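Long-range contacts in sensor protein (Rhodopseudomonas palustris, PDB 2OOL), which senses red light through a bound biliverdin chromophore and probably relays the signal as a histidine kinase: residues A[58-63]-A[242-247]; A[124-129]-A[254-259]; A[160-165]-A[323-328]. All blocks are in the same frame, centred on the assembly; numbering follows the deposited sequence.

Contact 1. Residues A[58-63]-A[242-247]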
# COMPACT_ATOMS: atom_id res chain seq x y z
N VAL A 58 -19.74 28.02 -4.88
CA VAL A 58 -20.11 26.61 -5.04
C VAL A 58 -20.32 26.32 -6.48
O VAL A 58 -20.70 27.21 -7.25
CB VAL A 58 -21.46 26.19 -4.32
CG1 VAL A 58 -21.19 25.53 -2.95
CG2 VAL A 58 -22.42 27.34 -4.22
N SER A 59 -20.07 25.07 -6.84
CA SER A 59 -20.49 24.52 -8.12
C SER A 59 -22.02 24.44 -8.15
O SER A 59 -22.68 24.10 -7.13
CB SER A 59 -19.85 23.13 -8.37
OG SER A 59 -20.11 22.21 -7.32
N ALA A 60 -22.56 24.76 -9.33
CA ALA A 60 -23.99 24.88 -9.55
C ALA A 60 -24.73 23.58 -9.30
O ALA A 60 -25.91 23.61 -8.95
CB ALA A 60 -24.27 25.33 -11.00
N ASN A 61 -24.06 22.44 -9.55
CA ASN A 61 -24.61 21.10 -9.31
C ASN A 61 -24.94 20.80 -7.85
O ASN A 61 -25.70 19.89 -7.55
CB ASN A 61 -23.71 19.97 -9.91
CG ASN A 61 -22.36 19.77 -9.18
OD1 ASN A 61 -21.84 20.69 -8.58
ND2 ASN A 61 -21.82 18.55 -9.23
N VAL A 62 -24.41 21.60 -6.94
CA VAL A 62 -24.82 21.55 -5.54
C VAL A 62 -26.35 21.74 -5.37
O VAL A 62 -26.91 21.26 -4.39
CB VAL A 62 -24.00 22.57 -4.73
CG1 VAL A 62 -24.62 22.91 -3.48
CG2 VAL A 62 -22.58 21.99 -4.53
N GLU A 63 -27.01 22.40 -6.32
CA GLU A 63 -28.46 22.53 -6.30
C GLU A 63 -29.14 21.17 -6.25
O GLU A 63 -30.15 21.00 -5.56
CB GLU A 63 -28.96 23.31 -7.53
CG GLU A 63 -30.47 23.28 -7.72
CD GLU A 63 -31.01 24.58 -8.35
OE1 GLU A 63 -30.61 24.95 -9.48
OE2 GLU A 63 -31.83 25.24 -7.69
N PRO A 242 -20.73 25.15 -13.72
CA PRO A 242 -20.04 26.36 -13.38
C PRO A 242 -19.99 26.68 -11.90
O PRO A 242 -20.82 26.22 -11.14
CB PRO A 242 -20.82 27.42 -14.15
CG PRO A 242 -22.14 26.86 -14.25
CD PRO A 242 -21.95 25.44 -14.48
N LEU A 243 -18.98 27.45 -11.52
CA LEU A 243 -18.81 27.95 -10.17
C LEU A 243 -19.69 29.16 -10.01
O LEU A 243 -19.79 29.98 -10.92
CB LEU A 243 -17.37 28.34 -9.88
CG LEU A 243 -16.38 27.18 -9.96
CD1 LEU A 243 -14.99 27.62 -9.53
CD2 LEU A 243 -16.83 25.93 -9.25
N VAL A 244 -20.30 29.29 -8.85
CA VAL A 244 -21.22 30.39 -8.56
C VAL A 244 -20.80 31.02 -7.25
O VAL A 244 -21.00 30.42 -6.22
CB VAL A 244 -22.64 29.89 -8.39
CG1 VAL A 244 -23.62 31.10 -8.18
CG2 VAL A 244 -23.04 29.12 -9.58
N PRO A 245 -20.17 32.21 -7.29
CA PRO A 245 -19.61 32.89 -8.45
C PRO A 245 -18.18 32.41 -8.69
O PRO A 245 -17.56 31.77 -7.82
CB PRO A 245 -19.61 34.35 -8.03
CG PRO A 245 -19.38 34.31 -6.55
CD PRO A 245 -19.95 32.98 -6.05
N ASP A 246 -17.66 32.73 -9.88
CA ASP A 246 -16.30 32.37 -10.26
C ASP A 246 -15.42 33.54 -9.87
O ASP A 246 -14.91 34.26 -10.74
CB ASP A 246 -16.27 32.07 -11.78
CG ASP A 246 -14.87 31.73 -12.31
OD1 ASP A 246 -13.99 31.31 -11.49
OD2 ASP A 246 -14.67 31.88 -13.56
N ILE A 247 -15.27 33.76 -8.56
CA ILE A 247 -14.53 34.88 -8.01
C ILE A 247 -13.80 34.48 -6.74
O ILE A 247 -14.41 33.90 -5.84
CB ILE A 247 -15.46 36.06 -7.55
CG1 ILE A 247 -16.31 36.59 -8.70
CG2 ILE A 247 -14.62 37.21 -6.97
CD1 ILE A 247 -17.47 37.52 -8.23

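Contact 2. Residues A[124-129]-A[254-259]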
# COMPACT_ATOMS: atom_id res chain seq x y z
N ARG A 124 -5.40 24.47 -0.07
CA ARG A 124 -5.17 25.92 0.10
C ARG A 124 -4.34 26.44 -1.07
O ARG A 124 -3.29 25.90 -1.31
CB ARG A 124 -4.32 26.12 1.32
CG ARG A 124 -5.07 26.29 2.60
CD ARG A 124 -4.08 26.82 3.67
NE ARG A 124 -4.63 26.76 5.02
CZ ARG A 124 -4.91 25.64 5.69
NH1 ARG A 124 -4.68 24.43 5.16
NH2 ARG A 124 -5.44 25.73 6.91
N HIS A 125 -4.78 27.47 -1.77
CA HIS A 125 -4.04 28.04 -2.93
C HIS A 125 -4.69 29.42 -3.10
O HIS A 125 -5.88 29.59 -2.82
CB HIS A 125 -4.14 27.05 -4.17
CG HIS A 125 -3.49 27.53 -5.45
ND1 HIS A 125 -2.15 27.83 -5.56
CD2 HIS A 125 -4.02 27.75 -6.69
CE1 HIS A 125 -1.88 28.21 -6.80
NE2 HIS A 125 -3.00 28.17 -7.50
N ASP A 126 -3.89 30.47 -3.35
CA ASP A 126 -4.43 31.84 -3.52
C ASP A 126 -5.23 32.39 -2.39
O ASP A 126 -6.26 33.07 -2.57
CB ASP A 126 -5.25 31.95 -4.80
CG ASP A 126 -4.35 31.91 -6.06
OD1 ASP A 126 -3.13 31.65 -5.93
OD2 ASP A 126 -4.85 32.25 -7.16
N SER A 127 -4.72 32.17 -1.19
CA SER A 127 -5.29 32.78 -0.02
C SER A 127 -6.68 32.25 0.27
O SER A 127 -7.41 32.81 1.09
CB SER A 127 -5.24 34.34 -0.15
OG SER A 127 -4.10 34.68 -0.97
N ILE A 128 -7.07 31.13 -0.37
CA ILE A 128 -8.39 30.53 -0.12
C ILE A 128 -8.34 29.03 0.06
O ILE A 128 -7.36 28.39 -0.28
CB ILE A 128 -9.42 30.87 -1.25
CG1 ILE A 128 -8.94 30.39 -2.61
CG2 ILE A 128 -9.73 32.40 -1.26
CD1 ILE A 128 -10.02 30.23 -3.61
N VAL A 129 -9.45 28.45 0.51
CA VAL A 129 -9.56 27.02 0.78
C VAL A 129 -10.64 26.47 -0.09
O VAL A 129 -11.72 27.02 -0.10
CB VAL A 129 -9.95 26.77 2.26
CG1 VAL A 129 -10.10 25.28 2.53
CG2 VAL A 129 -8.92 27.43 3.20
N PRO A 254 -10.91 35.31 -11.17
CA PRO A 254 -11.48 33.97 -11.27
C PRO A 254 -10.83 33.01 -10.29
O PRO A 254 -9.74 33.27 -9.86
CB PRO A 254 -11.11 33.52 -12.69
CG PRO A 254 -10.04 34.46 -13.15
CD PRO A 254 -10.15 35.71 -12.38
N ILE A 255 -11.46 31.89 -9.99
CA ILE A 255 -10.87 30.94 -9.08
C ILE A 255 -9.88 30.05 -9.85
O ILE A 255 -10.25 29.39 -10.82
CB ILE A 255 -11.97 30.10 -8.32
CG1 ILE A 255 -12.78 31.05 -7.39
CG2 ILE A 255 -11.33 29.04 -7.48
CD1 ILE A 255 -14.10 30.49 -6.85
N ASP A 256 -8.64 30.06 -9.38
CA ASP A 256 -7.57 29.27 -9.91
C ASP A 256 -7.76 27.82 -9.47
O ASP A 256 -7.57 27.48 -8.30
CB ASP A 256 -6.22 29.83 -9.40
CG ASP A 256 -5.04 29.17 -10.04
OD1 ASP A 256 -5.14 28.01 -10.50
OD2 ASP A 256 -3.99 29.83 -10.14
N LEU A 257 -8.14 26.97 -10.41
CA LEU A 257 -8.38 25.57 -10.13
C LEU A 257 -7.17 24.70 -10.40
O LEU A 257 -7.26 23.47 -10.43
CB LEU A 257 -9.61 25.13 -10.90
CG LEU A 257 -10.89 25.89 -10.51
CD1 LEU A 257 -12.01 25.55 -11.42
CD2 LEU A 257 -11.27 25.51 -9.10
N SER A 258 -5.99 25.30 -10.52
CA SER A 258 -4.77 24.50 -10.77
C SER A 258 -4.68 23.21 -9.93
O SER A 258 -4.34 22.14 -10.48
CB SER A 258 -3.51 25.32 -10.52
OG SER A 258 -3.39 26.38 -11.44
N PHE A 259 -4.93 23.31 -8.62
CA PHE A 259 -4.79 22.18 -7.69
C PHE A 259 -6.11 21.48 -7.34
O PHE A 259 -6.17 20.66 -6.43
CB PHE A 259 -4.00 22.61 -6.47
CG PHE A 259 -2.59 22.91 -6.77
CD1 PHE A 259 -1.67 21.87 -6.90
CD2 PHE A 259 -2.19 24.20 -7.07
CE1 PHE A 259 -0.36 22.14 -7.24
CE2 PHE A 259 -0.85 24.48 -7.40
CZ PHE A 259 0.05 23.43 -7.51
O HOH W 1 -7.81 31.92 -7.03

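Contact 3. Residues A[160-165]-A[323-328]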
# COMPACT_ATOMS: atom_id res chain seq x y z
N ALA A 160 15.94 -4.42 -14.24
CA ALA A 160 17.31 -4.32 -14.77
C ALA A 160 17.42 -3.37 -15.98
O ALA A 160 18.52 -2.87 -16.30
CB ALA A 160 17.85 -5.72 -15.14
N ASP A 161 16.30 -3.16 -16.67
CA ASP A 161 16.24 -2.20 -17.76
C ASP A 161 14.93 -1.40 -17.68
O ASP A 161 14.03 -1.76 -16.91
CB ASP A 161 16.41 -2.90 -19.10
CG ASP A 161 15.29 -3.89 -19.40
OD1 ASP A 161 14.14 -3.46 -19.48
OD2 ASP A 161 15.56 -5.08 -19.59
N LEU A 162 14.84 -0.34 -18.48
CA LEU A 162 13.73 0.61 -18.41
C LEU A 162 12.40 0.06 -18.91
O LEU A 162 11.39 0.21 -18.24
CB LEU A 162 14.09 1.90 -19.19
CG LEU A 162 13.10 3.06 -19.16
CD1 LEU A 162 13.04 3.62 -17.74
CD2 LEU A 162 13.47 4.17 -20.18
N PRO A 163 12.37 -0.56 -20.10
CA PRO A 163 11.08 -1.12 -20.50
C PRO A 163 10.50 -2.12 -19.49
O PRO A 163 9.29 -2.20 -19.35
CB PRO A 163 11.39 -1.81 -21.84
CG PRO A 163 12.67 -1.15 -22.32
CD PRO A 163 13.43 -0.80 -21.10
N THR A 164 11.35 -2.86 -18.79
CA THR A 164 10.88 -3.76 -17.73
C THR A 164 10.30 -2.96 -16.55
O THR A 164 9.26 -3.30 -16.01
CB THR A 164 12.00 -4.69 -17.25
OG1 THR A 164 12.60 -5.34 -18.38
CG2 THR A 164 11.49 -5.77 -16.27
N ALA A 165 10.99 -1.88 -16.17
CA ALA A 165 10.55 -1.07 -15.05
C ALA A 165 9.20 -0.43 -15.41
O ALA A 165 8.25 -0.48 -14.62
CB ALA A 165 11.57 -0.00 -14.72
N TRP A 323 12.25 7.08 -9.36
CA TRP A 323 13.56 6.77 -8.78
C TRP A 323 14.36 5.74 -9.59
O TRP A 323 15.58 5.87 -9.77
CB TRP A 323 13.38 6.23 -7.37
CG TRP A 323 14.62 5.76 -6.75
CD1 TRP A 323 15.02 4.48 -6.60
CD2 TRP A 323 15.64 6.58 -6.18
NE1 TRP A 323 16.24 4.43 -5.97
CE2 TRP A 323 16.65 5.71 -5.71
CE3 TRP A 323 15.81 7.96 -6.04
CZ2 TRP A 323 17.81 6.18 -5.10
CZ3 TRP A 323 16.97 8.43 -5.41
CH2 TRP A 323 17.96 7.54 -4.96
N GLN A 324 13.68 4.69 -10.05
CA GLN A 324 14.36 3.63 -10.77
C GLN A 324 14.82 4.04 -12.17
O GLN A 324 15.85 3.56 -12.66
CB GLN A 324 13.50 2.38 -10.85
CG GLN A 324 14.31 1.10 -11.19
CD GLN A 324 15.21 0.59 -10.05
OE1 GLN A 324 15.33 1.19 -8.98
NE2 GLN A 324 15.80 -0.56 -10.28
N ILE A 325 14.07 4.91 -12.82
CA ILE A 325 14.51 5.52 -14.08
C ILE A 325 15.90 6.11 -13.92
O ILE A 325 16.80 5.82 -14.72
CB ILE A 325 13.55 6.64 -14.53
CG1 ILE A 325 12.26 6.02 -15.12
CG2 ILE A 325 14.26 7.52 -15.54
CD1 ILE A 325 11.03 6.93 -15.17
N GLY A 326 16.07 6.89 -12.86
CA GLY A 326 17.33 7.50 -12.50
C GLY A 326 18.42 6.48 -12.22
O GLY A 326 19.53 6.60 -12.76
N VAL A 327 18.10 5.47 -11.41
CA VAL A 327 19.07 4.40 -11.09
C VAL A 327 19.55 3.75 -12.38
O VAL A 327 20.75 3.46 -12.53
CB VAL A 327 18.49 3.33 -10.14
CG1 VAL A 327 19.54 2.30 -9.79
CG2 VAL A 327 17.94 3.98 -8.85
N LEU A 328 18.64 3.53 -13.32
CA LEU A 328 18.98 2.90 -14.59
C LEU A 328 19.80 3.81 -15.51
O LEU A 328 20.81 3.38 -16.06
CB LEU A 328 17.72 2.40 -15.31
CG LEU A 328 17.09 1.16 -14.65
CD1 LEU A 328 15.76 0.78 -15.29
CD2 LEU A 328 18.06 -0.05 -14.67

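Contact 1. Residues A[58-63]-A[242-247]
The carbonyl oxygen of Val58 receives the backbone N-H of Val244 at 2.7 Å from O to N, while the CA-H of Leu243 leans on the same oxygen as a much weaker donor. The return bond, Val58 N to Val244 O at 3.0 Å, completes an antiparallel hydrogen-bonded pair, although its donor stands above the acceptor's carbonyl plane, 43° out of it. Ser59 and Leu243 follow as a non-hydrogen-bonded pair. Beyond them Ala60 N reaches Pro242 O at 2.9 Å in a nearly head-on approach; proline lacks an N-H but serves here as an acceptor.

Side chains add little bulk. The methyl CB of Ala60 touches both Pro242 CG and Val244 CG2, each at 4.2 Å, light contacts that a small residue can make where the chain leaves the strand. On the face that carries Ser59, Leu243 has CG anti to its carbonyl carbon (chi1 -62°), which lets CD2 come within 4.1 Å of Ser59 CA. A type I turn runs from Ser59 to Val62, in which Ser59 OG donates to Asn61 OD1 at 2.6 Å and also takes the N-H of Leu45.

A short GAF strand is thus spliced into the PAS sheet between 38-39 and 55-59, consistent with the knotted chain of phytochromes; its three backbone hydrogen bonds ask little of the side chains beyond light apolar contact.

Contact 2. Residues A[124-129]-A[254-259]
His125 and Asp256 make the direct polar link: NE2 donates to OD2 at 3.3 Å, a weak bond. The oxygen lies at the edge of the imidazole, yet the ring and carboxylate planes stand 80° apart. The carboxylate is itself positioned from within its own loop, since Asp256 OD1 accepts from Ser258 OG at 2.6 Å, on its syn lone pair, and from Ser258 N at 2.8 Å. The second bond closes an Asx turn, a task for which a short acidic side chain is well suited.

Two acidic groups also come close, Asp126 OD2 being 3.9 Å from Asp256 OD2. A protonated His125 would probably ease this repulsion. One water links Asp126 to the backbone of the loop, donating to Asp126 OD2 at 3.0 Å and accepting from Asp256 N at 3.1 Å.

The aromatic contact is T-shaped. Phe259 turns the edge bearing CD2 and CE2 onto one face of His125, with ring centroids 5.1 Å apart and planes at 72°, while Asp126 OD1 lies over the opposite face. With CG anti to the backbone N (chi1 177°), the imidazole extends from the strand end into this slot. Apolar packing is lighter: Ile128 CD1 meets Ile255 CG2 at 4.3 Å.

The first segment is the hairpin joining strands 114-125 and 128-134 of the PAS sheet, closed by a type I' turn in which Asp126 and Ser127 both take left-handed backbone angles; aspartate tolerates these better than most residues. The second is a GAF loop running across it: Ile255 and Leu257 rest on strand 44-48, whereas Ser258 and Phe259 pack against helix 219-227, so the loop lies between the PAS sheet with its hairpin tip and that GAF helix.

Contact 3. Residues A[160-165]-A[323-328]
Leu328 straddles the start of helix 162-177 with both branches of its fork. CD1 presses on the peptide between Asp161 and Leu162, 3.3 Å from Asp161 C, and CD2 rests on Ala160 O, also at 3.3 Å. With CG anti to its own carbonyl carbon (chi1 -72°), the isobutyl group is directed across the gap, and CD1 can also lie 4.3 Å from Ala165 CB. The methyl of Ala165, one turn into the helix, is short enough to leave this branch its place.

Leu162 and Ile325 meet differently, crossing at a slant and touching through CD1 of the leucine and CG1 of the isoleucine at 3.6 Å. Leu162 starts out along the flank of its helix; CG anti to the backbone N (chi1 -176°) then carries the branch across to its partner. Trp293 of strand 291-300 touches both side chains, so the pair forms part of the packing between the helices and the GAF sheet.

Asp161, whose CB points away from the other helix, serves as the N-cap. Its OD1 accepts from Thr164 N at 2.9 Å and from Thr164 OG1 at 2.7 Å, the hydroxyl coming from above the carboxylate plane. A short carboxylate suits the N-cap because it can accept the N-H three residues on, where threonine adds its hydroxyl.

At the start of 323-328, Trp323 packs edge-to-face on Trp323 of the second subunit. Between the two segments the contact is van der Waals throughout, aliphatic branches meeting methyls and polar main chain alike, and the capped turn keeps that main chain in shape.

Contacts 1 and 2 are neighbours, their centres 14 Å apart, and both bring GAF residues onto the same PAS sheet. They are joined directly by a probable hydrogen bond from Ile255 N to Asp246 OD1 at 3.0 Å, which ties together the GAF-side segments 242-247 and 254-259, close in sequence as they are. Contact 3 belongs to the GAF domain alone and lies far off: its centre is about 44 Å from that of contact 1, on the opposite side of the chain's centre, and about 36 Å from that of contact 2. The bound chromophore is about 10 Å from the side chain of Ser258 and about 14 Å from that of Leu243; neither touches it.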